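Local structure of acetylxylan esterase (Geobacillus stearothermophilus, 5BN1) at residues L10-S15 and E75-Q80; C19-P24 and V56-I61; V38-G43 and G199-A204; N64-L69 and A115-L120; V85-G90 and I131-P136. The protein removes acetyl groups from the xylose units of xylan and xylo-oligosaccharides, acting as a homo-octameric serine esterase of the GDSL (SGNH) family. The protein carries 1 engineered substitution. All blocks are in the same frame, centred on the assembly; numbering follows the deposited sequence. Where two conformers were deposited one is given.

Contact 1 of 5, residues L10-S15 and E75-Q80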
# COMPACT_ATOMS: atom_id res chain seq x y z
N LEU A 10 12.11 14.81 29.89
CA LEU A 10 12.07 14.99 28.49
C LEU A 10 13.39 14.54 27.96
O LEU A 10 14.46 14.98 28.37
CB LEU A 10 11.81 16.44 28.07
CG LEU A 10 11.73 16.80 26.62
CD1 LEU A 10 10.84 18.03 26.47
CD2 LEU A 10 13.07 17.17 26.04
N PHE A 11 13.38 13.64 26.93
CA PHE A 11 14.58 13.13 26.26
C PHE A 11 14.64 13.78 24.90
O PHE A 11 13.68 13.92 24.16
CB PHE A 11 14.49 11.61 26.06
CG PHE A 11 14.60 10.80 27.30
CD1 PHE A 11 15.79 10.28 27.64
CD2 PHE A 11 13.43 10.44 28.03
CE1 PHE A 11 15.96 9.47 28.76
CE2 PHE A 11 13.58 9.61 29.11
CZ PHE A 11 14.79 9.13 29.50
N ILE A 12 15.89 14.20 24.57
CA ILE A 12 16.14 14.80 23.30
C ILE A 12 17.49 14.27 22.74
O ILE A 12 18.40 13.88 23.47
CB ILE A 12 15.99 16.33 23.26
CG1 ILE A 12 15.84 16.88 21.84
CG2 ILE A 12 17.12 16.96 24.07
CD1 ILE A 12 15.38 18.35 21.72
N GLY A 13 17.54 14.16 21.40
CA GLY A 13 18.64 13.62 20.74
C GLY A 13 18.28 13.30 19.29
O GLY A 13 17.43 13.91 18.68
N ASP A 14 19.04 12.31 18.77
CA ASP A 14 18.96 11.85 17.35
C ASP A 14 18.15 10.54 17.22
O ASP A 14 17.34 10.28 18.04
CB ASP A 14 20.38 11.81 16.82
CG ASP A 14 21.25 10.92 17.59
OD1 ASP A 14 20.79 9.93 18.19
OD2 ASP A 14 22.45 11.21 17.73
N SER A 15 18.49 9.78 16.18
CA SER A 15 17.73 8.52 16.01
C SER A 15 17.79 7.57 17.16
O SER A 15 16.85 6.83 17.43
CB SER A 15 18.19 7.71 14.79
OG SER A 15 19.60 7.45 14.89
N GLU A 75 10.82 25.43 20.93
CA GLU A 75 9.58 24.72 20.77
C GLU A 75 9.61 23.35 21.42
O GLU A 75 8.69 22.90 22.08
CB GLU A 75 9.19 24.74 19.33
CG GLU A 75 8.23 23.71 18.77
CD GLU A 75 8.55 23.50 17.27
OE1 GLU A 75 9.52 22.73 16.89
OE2 GLU A 75 7.85 24.17 16.46
N ASP A 76 10.71 22.63 21.22
CA ASP A 76 10.72 21.22 21.66
C ASP A 76 11.24 20.91 23.02
O ASP A 76 10.99 19.81 23.57
CB ASP A 76 11.52 20.32 20.63
CG ASP A 76 10.83 20.16 19.33
OD1 ASP A 76 9.62 20.58 19.14
OD2 ASP A 76 11.40 19.59 18.36
N VAL A 77 11.86 21.89 23.68
CA VAL A 77 12.31 21.73 25.01
C VAL A 77 11.65 22.80 25.90
O VAL A 77 10.87 22.47 26.76
CB VAL A 77 13.83 21.77 25.16
CG1 VAL A 77 14.30 21.61 26.53
CG2 VAL A 77 14.46 20.65 24.26
N ILE A 78 12.06 24.04 25.69
CA ILE A 78 11.61 25.11 26.65
C ILE A 78 10.14 25.17 26.79
O ILE A 78 9.64 25.16 27.93
CB ILE A 78 12.20 26.49 26.21
CG1 ILE A 78 13.72 26.47 26.14
CG2 ILE A 78 11.76 27.54 27.28
CD1 ILE A 78 14.45 25.94 27.23
N ALA A 79 9.41 25.16 25.71
CA ALA A 79 7.97 25.35 25.69
C ALA A 79 7.24 24.13 26.30
O ALA A 79 6.07 24.26 26.66
CB ALA A 79 7.52 25.65 24.32
N GLN A 80 7.91 22.98 26.44
CA GLN A 80 7.36 21.78 27.10
C GLN A 80 7.40 21.81 28.59
O GLN A 80 6.92 20.92 29.29
CB GLN A 80 8.13 20.51 26.62
CG GLN A 80 8.17 20.40 25.13
CD GLN A 80 6.82 20.37 24.41
OE1 GLN A 80 5.88 19.74 24.86
NE2 GLN A 80 6.73 21.04 23.27
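Leu-10 lays its forked end over helix 66-78 near Asp-76 and Val-77. Its CD1 stands 3.4 Å from the carbonyl oxygen Asp-76 O and also meets Gln-80 CB, at 3.7 Å, the two side chains crossing at about a right angle. Leu-10 CD2, the other branch, faces Val-77 CG2 at 4.1 Å. A first torsion of -180°, which sets CG opposite the backbone N, carries the fork out from the strand to the helix. Two residues on, Ile-12 CD1 presses on the same Val-77 CG2 at 3.5 Å. In the α/β/α sandwich of this SGNH-type fold, Leu-10 and Ile-12, on one face of strand 8-13, seat helix 66-78 on the parallel sheet, and Ile-12 also reaches Leu-69 and Trp-73. Shortening Leu-10 to an alanine would probably open a gap between strand and helix and uncover Asp-76 O, a buried carbonyl that has no polar partner in the model. Beyond the contact, the Asp-76 carboxylate forms a salt bridge with Arg-72. Gln-80, bent at chi2 (-58°), folds back so that NE2 donates to Glu-75 O at 3.0 Å, the acceptor lying in its amide plane.

Contact 2 of 5, residues C19-P24 and V56-I61; sequences CGRARP and VVNKGI
Arg-21 threads its whole side chain past Asn-58 of strand 55-58, an outer strand of the parallel sheet in this SGNH-type α/β/α fold, tying to it the loop that follows the helix of the inferred nucleophile. At the root, Arg-21 CB packs 3.5 Å from Asn-58 ND2. Chi1 of 67° puts CG between the backbone N and carbonyl carbon, and a second bend at chi2 (83°) turns the chain across the asparagine at a slant, with Arg-21 CG 3.7 Å from Asn-58 CG. CD then passes Asn-58 O, an oxygen that comes to lie over one face of the guanidinium without being hydrogen-bonded to NE or NH1; Arg-23 CG lies over the rim of the opposite face. At the edge, NE and NH2 grip one atom side-on: Arg-21 NE reaches Gly-60 O at 2.8 Å in the carbonyl plane, whereas Arg-21 NH2, at 3.1 Å from Gly-60 O, comes from above that plane. The acceptor is presented by an Asx turn in which Gly-60 N donates to Asn-58 OD1 at 2.8 Å. Arg-21 NH1 turns back on its own loop, 3.0 Å from Ala-22 O and 2.9 Å from Pro-24 O, so all three nitrogens are engaged and the plane cannot readily rotate. Pro-24, preceded by a cis peptide, serves a second cation: Lys-59 NZ approaches Pro-24 O at 2.7 Å, from the face of that carbonyl opposite Arg-21 NH1.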
# COMPACT_ATOMS: atom_id res chain seq x y z
N CYS A 19 13.90 6.61 17.84
CA CYS A 19 13.46 5.21 17.74
C CYS A 19 11.99 5.15 17.25
O CYS A 19 11.25 4.31 17.77
CB CYS A 19 13.62 4.46 18.96
SG CYS A 19 15.35 4.16 19.30
N GLY A 20 11.59 5.99 16.32
CA GLY A 20 10.16 5.94 15.89
C GLY A 20 9.11 6.48 16.80
O GLY A 20 7.91 6.12 16.70
N ARG A 21 9.49 7.43 17.64
CA ARG A 21 8.58 8.11 18.51
C ARG A 21 7.51 8.90 17.75
O ARG A 21 7.68 9.24 16.60
CB ARG A 21 9.34 8.95 19.55
CG ARG A 21 10.11 10.12 19.04
CD ARG A 21 9.24 11.31 18.87
NE ARG A 21 10.04 12.43 18.51
CZ ARG A 21 9.59 13.68 18.47
NH1 ARG A 21 8.30 13.97 18.66
NH2 ARG A 21 10.43 14.66 18.28
N ALA A 22 6.39 9.11 18.43
CA ALA A 22 5.23 9.89 17.80
C ALA A 22 5.58 11.38 17.64
O ALA A 22 6.08 11.98 18.57
CB ALA A 22 4.04 9.78 18.71
N ARG A 23 5.35 11.87 16.45
CA ARG A 23 5.63 13.26 16.07
C ARG A 23 4.28 14.00 15.92
O ARG A 23 3.33 13.48 15.31
CB ARG A 23 6.43 13.35 14.82
CG ARG A 23 7.77 12.63 14.97
CD ARG A 23 8.70 13.16 13.95
NE ARG A 23 9.91 12.31 13.89
CZ ARG A 23 10.89 12.50 13.02
NH1 ARG A 23 10.83 13.49 12.12
NH2 ARG A 23 11.98 11.74 13.06
N PRO A 24 4.21 15.21 16.49
CA PRO A 24 5.21 15.98 17.20
C PRO A 24 5.34 15.72 18.69
O PRO A 24 6.38 16.00 19.31
CB PRO A 24 4.73 17.45 16.98
CG PRO A 24 3.22 17.30 17.06
CD PRO A 24 3.00 16.05 16.20
N VAL A 56 6.94 11.25 30.91
CA VAL A 56 8.07 11.19 29.97
C VAL A 56 7.66 11.56 28.59
O VAL A 56 6.61 11.16 28.07
CB VAL A 56 8.77 9.82 30.03
CG1 VAL A 56 9.96 9.75 29.06
CG2 VAL A 56 9.21 9.48 31.41
N VAL A 57 8.49 12.41 27.93
CA VAL A 57 8.30 12.91 26.60
C VAL A 57 9.61 12.59 25.77
O VAL A 57 10.69 12.73 26.31
CB VAL A 57 8.09 14.45 26.58
CG1 VAL A 57 7.73 14.91 25.21
CG2 VAL A 57 7.02 14.87 27.58
N ASN A 58 9.42 12.11 24.54
CA ASN A 58 10.52 11.83 23.65
C ASN A 58 10.52 12.75 22.51
O ASN A 58 9.65 12.80 21.63
CB ASN A 58 10.41 10.37 23.15
CG ASN A 58 11.64 9.95 22.35
OD1 ASN A 58 12.43 10.78 21.89
ND2 ASN A 58 11.76 8.64 22.09
N LYS A 59 11.53 13.64 22.47
CA LYS A 59 11.75 14.61 21.43
C LYS A 59 12.91 14.33 20.50
O LYS A 59 13.43 15.20 19.78
CB LYS A 59 11.83 16.08 22.01
CG LYS A 59 10.48 16.50 22.58
CD LYS A 59 9.45 16.75 21.58
CE LYS A 59 8.22 17.49 22.16
NZ LYS A 59 7.23 17.83 21.11
N GLY A 60 13.33 13.06 20.46
CA GLY A 60 14.39 12.65 19.54
C GLY A 60 14.00 12.85 18.10
O GLY A 60 12.76 12.63 17.77
N ILE A 61 14.94 13.24 17.23
CA ILE A 61 14.69 13.27 15.82
C ILE A 61 15.86 12.68 15.07
O ILE A 61 16.99 13.15 15.16
CB ILE A 61 14.39 14.70 15.36
CG1 ILE A 61 13.15 15.17 16.03
CG2 ILE A 61 14.24 14.80 13.87
CD1 ILE A 61 12.64 16.49 15.58

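Contact 3 of 5, residues V38-G43 and G199-A204; sequences VAYVVG and GHMILA
A methionine methyl sits over the face of a tyrosine whose ring also takes part in a subunit interface: Met-201 CE lies 4.0 Å from the centroid of the Tyr-40 ring, 21° off the normal, a CH-pi contact. The sulfur stands obliquely to the same ring, making a Met-aromatic pair, with Met-201 SD 3.7 Å from Tyr-40 CD2. The two residues belong to helices 37-48 and 197-211, which pack on the Phe-11 side of the sheet in the α/β/α sandwich and cross here at -56°, their axes 8.7 Å apart. Met-201 reaches the ring because its chain bends at chi2 (-70°), bringing SD and CE to it. His-200 CB meets the same ring at 3.5 Å from Tyr-40 CE2, while the imidazole leads away toward Cys-19 and His-200 NE2 makes a weak hydrogen bond to Ile-16 O. Tyr-40 also meets Tyr-40 and Met-201 of the second subunit, so replacing it with an alanine is likely to leave the Met-201 methyl without its aromatic face and a gap at the junction of the two chains. Ala-204 CB is 4.0 Å from Tyr-40 CB. Where the backbones come nearest, at Val-41 and Ala-204, Val-41 CG2 rests 3.7 Å from Ala-204 CB.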
# COMPACT_ATOMS: atom_id res chain seq x y z
N VAL A 38 14.62 4.95 25.48
CA VAL A 38 13.66 5.78 26.21
C VAL A 38 12.47 4.92 26.73
O VAL A 38 12.16 4.92 27.88
CB VAL A 38 13.21 6.94 25.38
CG1 VAL A 38 12.09 7.74 26.07
CG2 VAL A 38 14.39 7.88 25.07
N ALA A 39 11.94 4.13 25.82
CA ALA A 39 10.85 3.30 26.23
C ALA A 39 11.28 2.32 27.27
O ALA A 39 10.46 1.98 28.16
CB ALA A 39 10.26 2.58 25.02
N TYR A 40 12.45 1.73 27.14
CA TYR A 40 12.93 0.76 28.08
C TYR A 40 13.13 1.35 29.49
O TYR A 40 12.83 0.74 30.50
CB TYR A 40 14.19 0.04 27.63
CG TYR A 40 14.12 -0.71 26.33
CD1 TYR A 40 12.92 -1.01 25.78
CD2 TYR A 40 15.23 -1.16 25.77
CE1 TYR A 40 12.86 -1.68 24.53
CE2 TYR A 40 15.22 -1.81 24.51
CZ TYR A 40 14.05 -2.07 23.95
OH TYR A 40 13.98 -2.80 22.72
N VAL A 41 13.67 2.58 29.51
CA VAL A 41 13.79 3.29 30.76
C VAL A 41 12.42 3.46 31.42
O VAL A 41 12.28 3.17 32.62
CB VAL A 41 14.52 4.65 30.51
CG1 VAL A 41 14.27 5.59 31.69
CG2 VAL A 41 16.02 4.49 30.19
N VAL A 42 11.45 3.93 30.68
CA VAL A 42 10.12 4.20 31.21
C VAL A 42 9.50 2.88 31.67
O VAL A 42 8.97 2.75 32.77
CB VAL A 42 9.26 4.93 30.26
CG1 VAL A 42 7.81 5.07 30.80
CG2 VAL A 42 9.91 6.28 29.96
N GLY A 43 9.69 1.85 30.85
CA GLY A 43 9.10 0.60 31.27
C GLY A 43 9.69 -0.04 32.42
O GLY A 43 8.96 -0.69 33.25
N GLY A 199 21.65 -3.41 22.72
CA GLY A 199 22.29 -2.10 22.79
C GLY A 199 21.46 -1.06 23.42
O GLY A 199 21.97 -0.24 24.23
N HIS A 200 20.16 -1.08 23.15
CA HIS A 200 19.23 -0.13 23.81
C HIS A 200 19.14 -0.46 25.28
O HIS A 200 18.92 0.45 26.11
CB HIS A 200 17.91 -0.07 23.08
CG HIS A 200 17.97 0.88 21.91
ND1 HIS A 200 18.22 0.56 20.58
CD2 HIS A 200 17.92 2.19 21.94
CE1 HIS A 200 18.25 1.69 19.85
NE2 HIS A 200 18.04 2.69 20.71
N MET A 201 19.23 -1.74 25.66
CA MET A 201 19.26 -2.12 27.05
C MET A 201 20.50 -1.60 27.73
O MET A 201 20.46 -1.17 28.88
CB MET A 201 19.17 -3.64 27.28
CG MET A 201 17.77 -4.09 27.02
SD MET A 201 16.54 -3.53 28.28
CE MET A 201 15.25 -4.46 27.42
N ILE A 202 21.64 -1.71 27.07
CA ILE A 202 22.94 -1.11 27.59
C ILE A 202 22.70 0.36 27.91
O ILE A 202 23.09 0.84 29.00
CB ILE A 202 24.07 -1.37 26.61
CG1 ILE A 202 24.46 -2.83 26.54
CG2 ILE A 202 25.30 -0.48 26.96
CD1 ILE A 202 25.30 -3.17 25.32
N LEU A 203 22.14 1.07 26.97
CA LEU A 203 21.83 2.50 27.15
C LEU A 203 20.89 2.73 28.29
O LEU A 203 21.10 3.60 29.13
CB LEU A 203 21.33 3.15 25.90
CG LEU A 203 22.28 3.24 24.71
CD1 LEU A 203 21.56 3.60 23.43
CD2 LEU A 203 23.30 4.36 25.04
N ALA A 204 19.77 1.98 28.33
CA ALA A 204 18.79 2.21 29.42
C ALA A 204 19.45 1.92 30.75
O ALA A 204 19.20 2.64 31.76
CB ALA A 204 17.61 1.31 29.21

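Contact 4 of 5, residues N64-L69 and A115-L120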
# COMPACT_ATOMS: atom_id res chain seq x y z
N ASN A 64 19.58 14.23 13.64
CA ASN A 64 19.99 15.55 14.24
C ASN A 64 21.43 15.57 14.76
O ASN A 64 21.98 14.62 15.26
CB ASN A 64 19.06 15.90 15.41
CG ASN A 64 17.80 16.55 15.07
OD1 ASN A 64 17.33 16.68 13.86
ND2 ASN A 64 17.29 17.12 16.07
N THR A 65 21.99 16.78 14.60
CA THR A 65 23.23 17.20 15.25
C THR A 65 22.79 18.21 16.33
O THR A 65 21.65 18.60 16.46
CB THR A 65 24.12 17.87 14.28
OG1 THR A 65 23.48 19.11 13.84
CG2 THR A 65 24.45 17.05 13.06
N VAL A 66 23.79 18.70 17.04
CA VAL A 66 23.45 19.72 18.08
C VAL A 66 22.99 21.03 17.41
O VAL A 66 22.25 21.81 18.01
CB VAL A 66 24.63 19.93 19.04
CG1 VAL A 66 25.76 20.77 18.43
CG2 VAL A 66 24.13 20.59 20.32
N ARG A 67 23.38 21.26 16.17
CA ARG A 67 22.96 22.43 15.43
C ARG A 67 21.44 22.33 15.21
O ARG A 67 20.65 23.29 15.35
CB ARG A 67 23.68 22.50 14.14
CG ARG A 67 23.29 23.72 13.30
CD ARG A 67 23.92 23.63 11.90
NE ARG A 67 25.39 23.51 11.87
CZ ARG A 67 26.12 22.90 10.96
NH1 ARG A 67 25.51 22.18 9.94
NH2 ARG A 67 27.40 22.91 11.00
N ASP A 68 20.92 21.10 14.89
CA ASP A 68 19.53 20.94 14.78
C ASP A 68 18.80 21.06 16.10
O ASP A 68 17.65 21.57 16.14
CB ASP A 68 19.22 19.56 14.17
CG ASP A 68 19.83 19.39 12.82
OD1 ASP A 68 19.52 20.21 11.89
OD2 ASP A 68 20.57 18.41 12.56
N LEU A 69 19.38 20.56 17.17
CA LEU A 69 18.80 20.78 18.51
C LEU A 69 18.59 22.23 18.82
O LEU A 69 17.54 22.63 19.21
CB LEU A 69 19.60 20.14 19.60
CG LEU A 69 19.81 18.65 19.59
CD1 LEU A 69 20.28 18.12 20.91
CD2 LEU A 69 18.59 17.87 19.22
N ALA A 115 30.47 24.86 21.77
CA ALA A 115 29.78 26.09 22.09
C ALA A 115 28.34 26.03 22.10
O ALA A 115 27.67 26.60 22.97
CB ALA A 115 30.19 27.13 21.09
N THR A 116 27.73 25.21 21.16
CA THR A 116 26.31 25.12 21.08
C THR A 116 25.77 24.25 22.28
O THR A 116 24.81 24.66 22.90
CB THR A 116 25.89 24.50 19.73
OG1 THR A 116 26.41 25.29 18.63
CG2 THR A 116 24.39 24.40 19.61
N LEU A 117 26.41 23.14 22.57
CA LEU A 117 25.92 22.27 23.63
C LEU A 117 25.98 23.05 24.95
O LEU A 117 25.04 23.02 25.72
CB LEU A 117 26.69 20.99 23.71
CG LEU A 117 26.20 19.97 24.79
CD1 LEU A 117 24.73 19.62 24.62
CD2 LEU A 117 27.06 18.74 24.75
N ARG A 118 27.12 23.70 25.12
CA ARG A 118 27.34 24.48 26.35
C ARG A 118 26.25 25.51 26.47
O ARG A 118 25.69 25.71 27.58
CB ARG A 118 28.75 25.07 26.38
CG ARG A 118 28.99 25.98 27.60
CD ARG A 118 30.45 26.32 27.56
NE ARG A 118 30.72 27.27 28.64
CZ ARG A 118 30.54 28.55 28.49
NH1 ARG A 118 30.13 29.19 27.43
NH2 ARG A 118 30.86 29.32 29.57
N SER A 119 25.96 26.26 25.42
CA SER A 119 24.97 27.25 25.48
C SER A 119 23.58 26.75 25.76
O SER A 119 22.79 27.33 26.56
CB SER A 119 24.91 28.03 24.18
OG SER A 119 23.89 28.99 24.18
N LEU A 120 23.23 25.61 25.18
CA LEU A 120 21.94 25.01 25.43
C LEU A 120 21.85 24.62 26.93
O LEU A 120 20.77 24.76 27.50
CB LEU A 120 21.73 23.75 24.53
CG LEU A 120 21.47 24.18 23.10
CD1 LEU A 120 21.43 22.89 22.24
CD2 LEU A 120 20.26 24.97 22.78
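Two helices on one side of the α/β/α sandwich, 66-78 and 110-124, meet where Val-66 fits against Thr-116 and Leu-120. The interface is apolar, with no hydrogen bond across it. Val-66 holds CG1 between its backbone N and carbonyl carbon (chi1 76°), which sends CG2 toward the partner helix, 3.9 Å from Thr-116 CG2 and 4.0 Å from Leu-120 CD1. Val-66 and these two partners run alongside each other, pointing opposite ways. Thr-116 offers its methyl to Val-66 O as well, at 3.7 Å, and its hydroxyl bonds within its own helix to Glu-112 O. One turn on, Leu-120 CD1 also touches Leu-69 CB at 4.2 Å. The start of helix 66-78 carries a capping box: Thr-65 N donates to the anti lone pair of Asp-68 OD2 at 3.0 Å with an angle of 168°, and Thr-65 OG1 accepts weak bonds from Arg-67 N and Asp-68 N. Val-66 is the first helical residue after this cap. Around the pair, Leu-117 packs on Val-158 and Ile-161 of helix 146-165, Val-66 N bonds to Asp-93 of helix 91-99, and Leu-69 turns to Ile-89, just past strand 84-88.

Contact 5 of 5, residues V85-G90 and I131-P136; sequences VSIMIG and IILMTP
Val-85 and Ile-87 join Ile-132 and Met-134 through a ladder of parallel backbone bonds. Ile-132 N donates to Val-85 O at 2.8 Å; Ile-87 N returns to Ile-132 O at 2.9 Å, and Met-134 N reaches Ile-87 O at 2.8 Å. CA-H...O contacts from Ile-131 to Val-85 O and from Ser-86 to Ile-132 O fill in between. A water bridges the two segments farther along, accepting from Ile-89 N at 3.0 Å and lying 2.8 Å from Met-134 O. On one face, Ile-87 and Leu-133 run abreast, with CD1 of Ile-87 3.9 Å from CD2 of Leu-133. On the other, with CG anti to the carbonyl carbon (chi1 -56°), Met-134 brings SD to 3.5 Å from Ser-86 OG while its CB packs on Met-88 CB. The two methionine chains meet at a slant. These are adjacent central strands of the SGNH sheet, joined by a β-α-β crossover through helices 91-99 and 110-124. Beyond the ladder, Pro-136 CD closes on Ile-89 O at 3.5 Å. Gly-90, just before helix 91-99, lies so close to the proline that a CB there would strike Pro-136 CG; that helix carries the inferred transition-state stabilizer Asn-92. Further out, Ile-87 rests on Trp-73, Leu-133 on Val-158 and Ala-162, and Ile-89 O receives a bond from the hydroxyl of Tyr-113.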
# COMPACT_ATOMS: atom_id res chain seq x y z
N VAL A 85 15.74 17.38 31.74
CA VAL A 85 16.07 17.25 30.32
C VAL A 85 17.29 16.39 30.17
O VAL A 85 18.37 16.60 30.68
CB VAL A 85 16.33 18.62 29.62
CG1 VAL A 85 16.68 18.46 28.12
CG2 VAL A 85 15.13 19.48 29.71
N SER A 86 17.13 15.29 29.40
CA SER A 86 18.17 14.34 29.03
C SER A 86 18.56 14.59 27.55
O SER A 86 17.70 14.68 26.68
CB SER A 86 17.75 12.86 29.15
OG SER A 86 18.77 12.00 28.81
N ILE A 87 19.85 14.84 27.36
CA ILE A 87 20.41 15.15 26.04
C ILE A 87 21.40 14.06 25.69
O ILE A 87 22.35 13.76 26.38
CB ILE A 87 21.15 16.53 26.00
CG1 ILE A 87 20.19 17.57 26.56
CG2 ILE A 87 21.67 16.80 24.60
CD1 ILE A 87 20.98 18.86 26.92
N MET A 88 21.24 13.48 24.46
CA MET A 88 22.26 12.58 23.86
C MET A 88 22.39 12.98 22.41
O MET A 88 21.59 12.73 21.52
CB MET A 88 21.95 11.07 23.95
CG MET A 88 23.11 10.26 23.44
SD MET A 88 23.13 8.52 23.93
CE MET A 88 21.50 8.04 23.43
N ILE A 89 23.51 13.72 22.17
CA ILE A 89 23.78 14.29 20.84
C ILE A 89 25.26 14.31 20.59
O ILE A 89 26.11 14.31 21.51
CB ILE A 89 23.17 15.68 20.70
CG1 ILE A 89 22.92 16.11 19.24
CG2 ILE A 89 24.03 16.71 21.53
CD1 ILE A 89 21.71 15.40 18.62
N GLY A 90 25.62 14.17 19.31
CA GLY A 90 27.05 14.12 18.85
C GLY A 90 27.36 13.02 17.87
O GLY A 90 28.31 13.12 17.15
N ILE A 131 19.44 18.41 34.58
CA ILE A 131 19.85 18.04 33.20
C ILE A 131 20.66 16.83 33.32
O ILE A 131 21.55 16.65 34.16
CB ILE A 131 20.63 19.18 32.56
CG1 ILE A 131 19.68 20.34 32.30
CG2 ILE A 131 21.29 18.69 31.23
CD1 ILE A 131 20.38 21.59 31.80
N ILE A 132 20.43 15.85 32.36
CA ILE A 132 21.24 14.72 32.27
C ILE A 132 21.95 14.69 30.89
O ILE A 132 21.27 14.79 29.90
CB ILE A 132 20.42 13.36 32.31
CG1 ILE A 132 19.54 13.35 33.58
CG2 ILE A 132 21.36 12.19 32.35
CD1 ILE A 132 18.08 13.28 33.38
N LEU A 133 23.27 14.78 30.89
CA LEU A 133 24.05 14.79 29.67
C LEU A 133 24.57 13.40 29.50
O LEU A 133 25.38 12.85 30.18
CB LEU A 133 25.26 15.78 29.83
CG LEU A 133 24.71 17.17 29.72
CD1 LEU A 133 25.86 18.13 30.11
CD2 LEU A 133 24.33 17.57 28.34
N MET A 134 24.11 12.81 28.33
CA MET A 134 24.65 11.55 27.93
C MET A 134 25.61 11.72 26.79
O MET A 134 25.37 12.44 25.86
CB MET A 134 23.49 10.69 27.36
CG MET A 134 22.34 10.48 28.31
SD MET A 134 20.86 9.50 27.63
CE MET A 134 21.67 7.93 27.48
N THR A 135 26.72 11.05 26.86
CA THR A 135 27.75 11.15 25.79
C THR A 135 27.18 10.51 24.51
O THR A 135 26.33 9.60 24.63
CB THR A 135 29.08 10.45 26.06
OG1 THR A 135 28.92 9.02 26.30
CG2 THR A 135 29.69 10.99 27.38
N PRO A 136 27.55 11.01 23.36
CA PRO A 136 27.45 10.14 22.17
C PRO A 136 28.31 8.91 22.40
O PRO A 136 29.11 8.71 23.34
CB PRO A 136 27.90 11.08 21.08
CG PRO A 136 29.08 11.86 21.71
CD PRO A 136 28.48 12.17 23.04
O HOH W 1 25.06 14.80 24.44

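Strand 8-13 joins the first, second and fifth contacts: Phe-11 O and Lys-59 N are 2.7 Å apart on one side, Ile-12 N and Ser-86 O 2.8 Å apart on the other. Contacts 1 and 4 share helix 66-78, and contact 4 meets contact 5 where Val-66 N lies 3.5 Å from Ile-89 CG1. Contact 3 covers the other face of the sheet, touching contact 1 through Phe-11 and Val-38; its centre is about 23 Å from that of contact 4. The inferred catalytic site lies at the strand ends: Ser-15 ends segment 10-15, His-200 of contact 3 lies about 6 Å from His-194, and Ile-89 of contact 5 about 6 Å from Asn-92, measured between side chains.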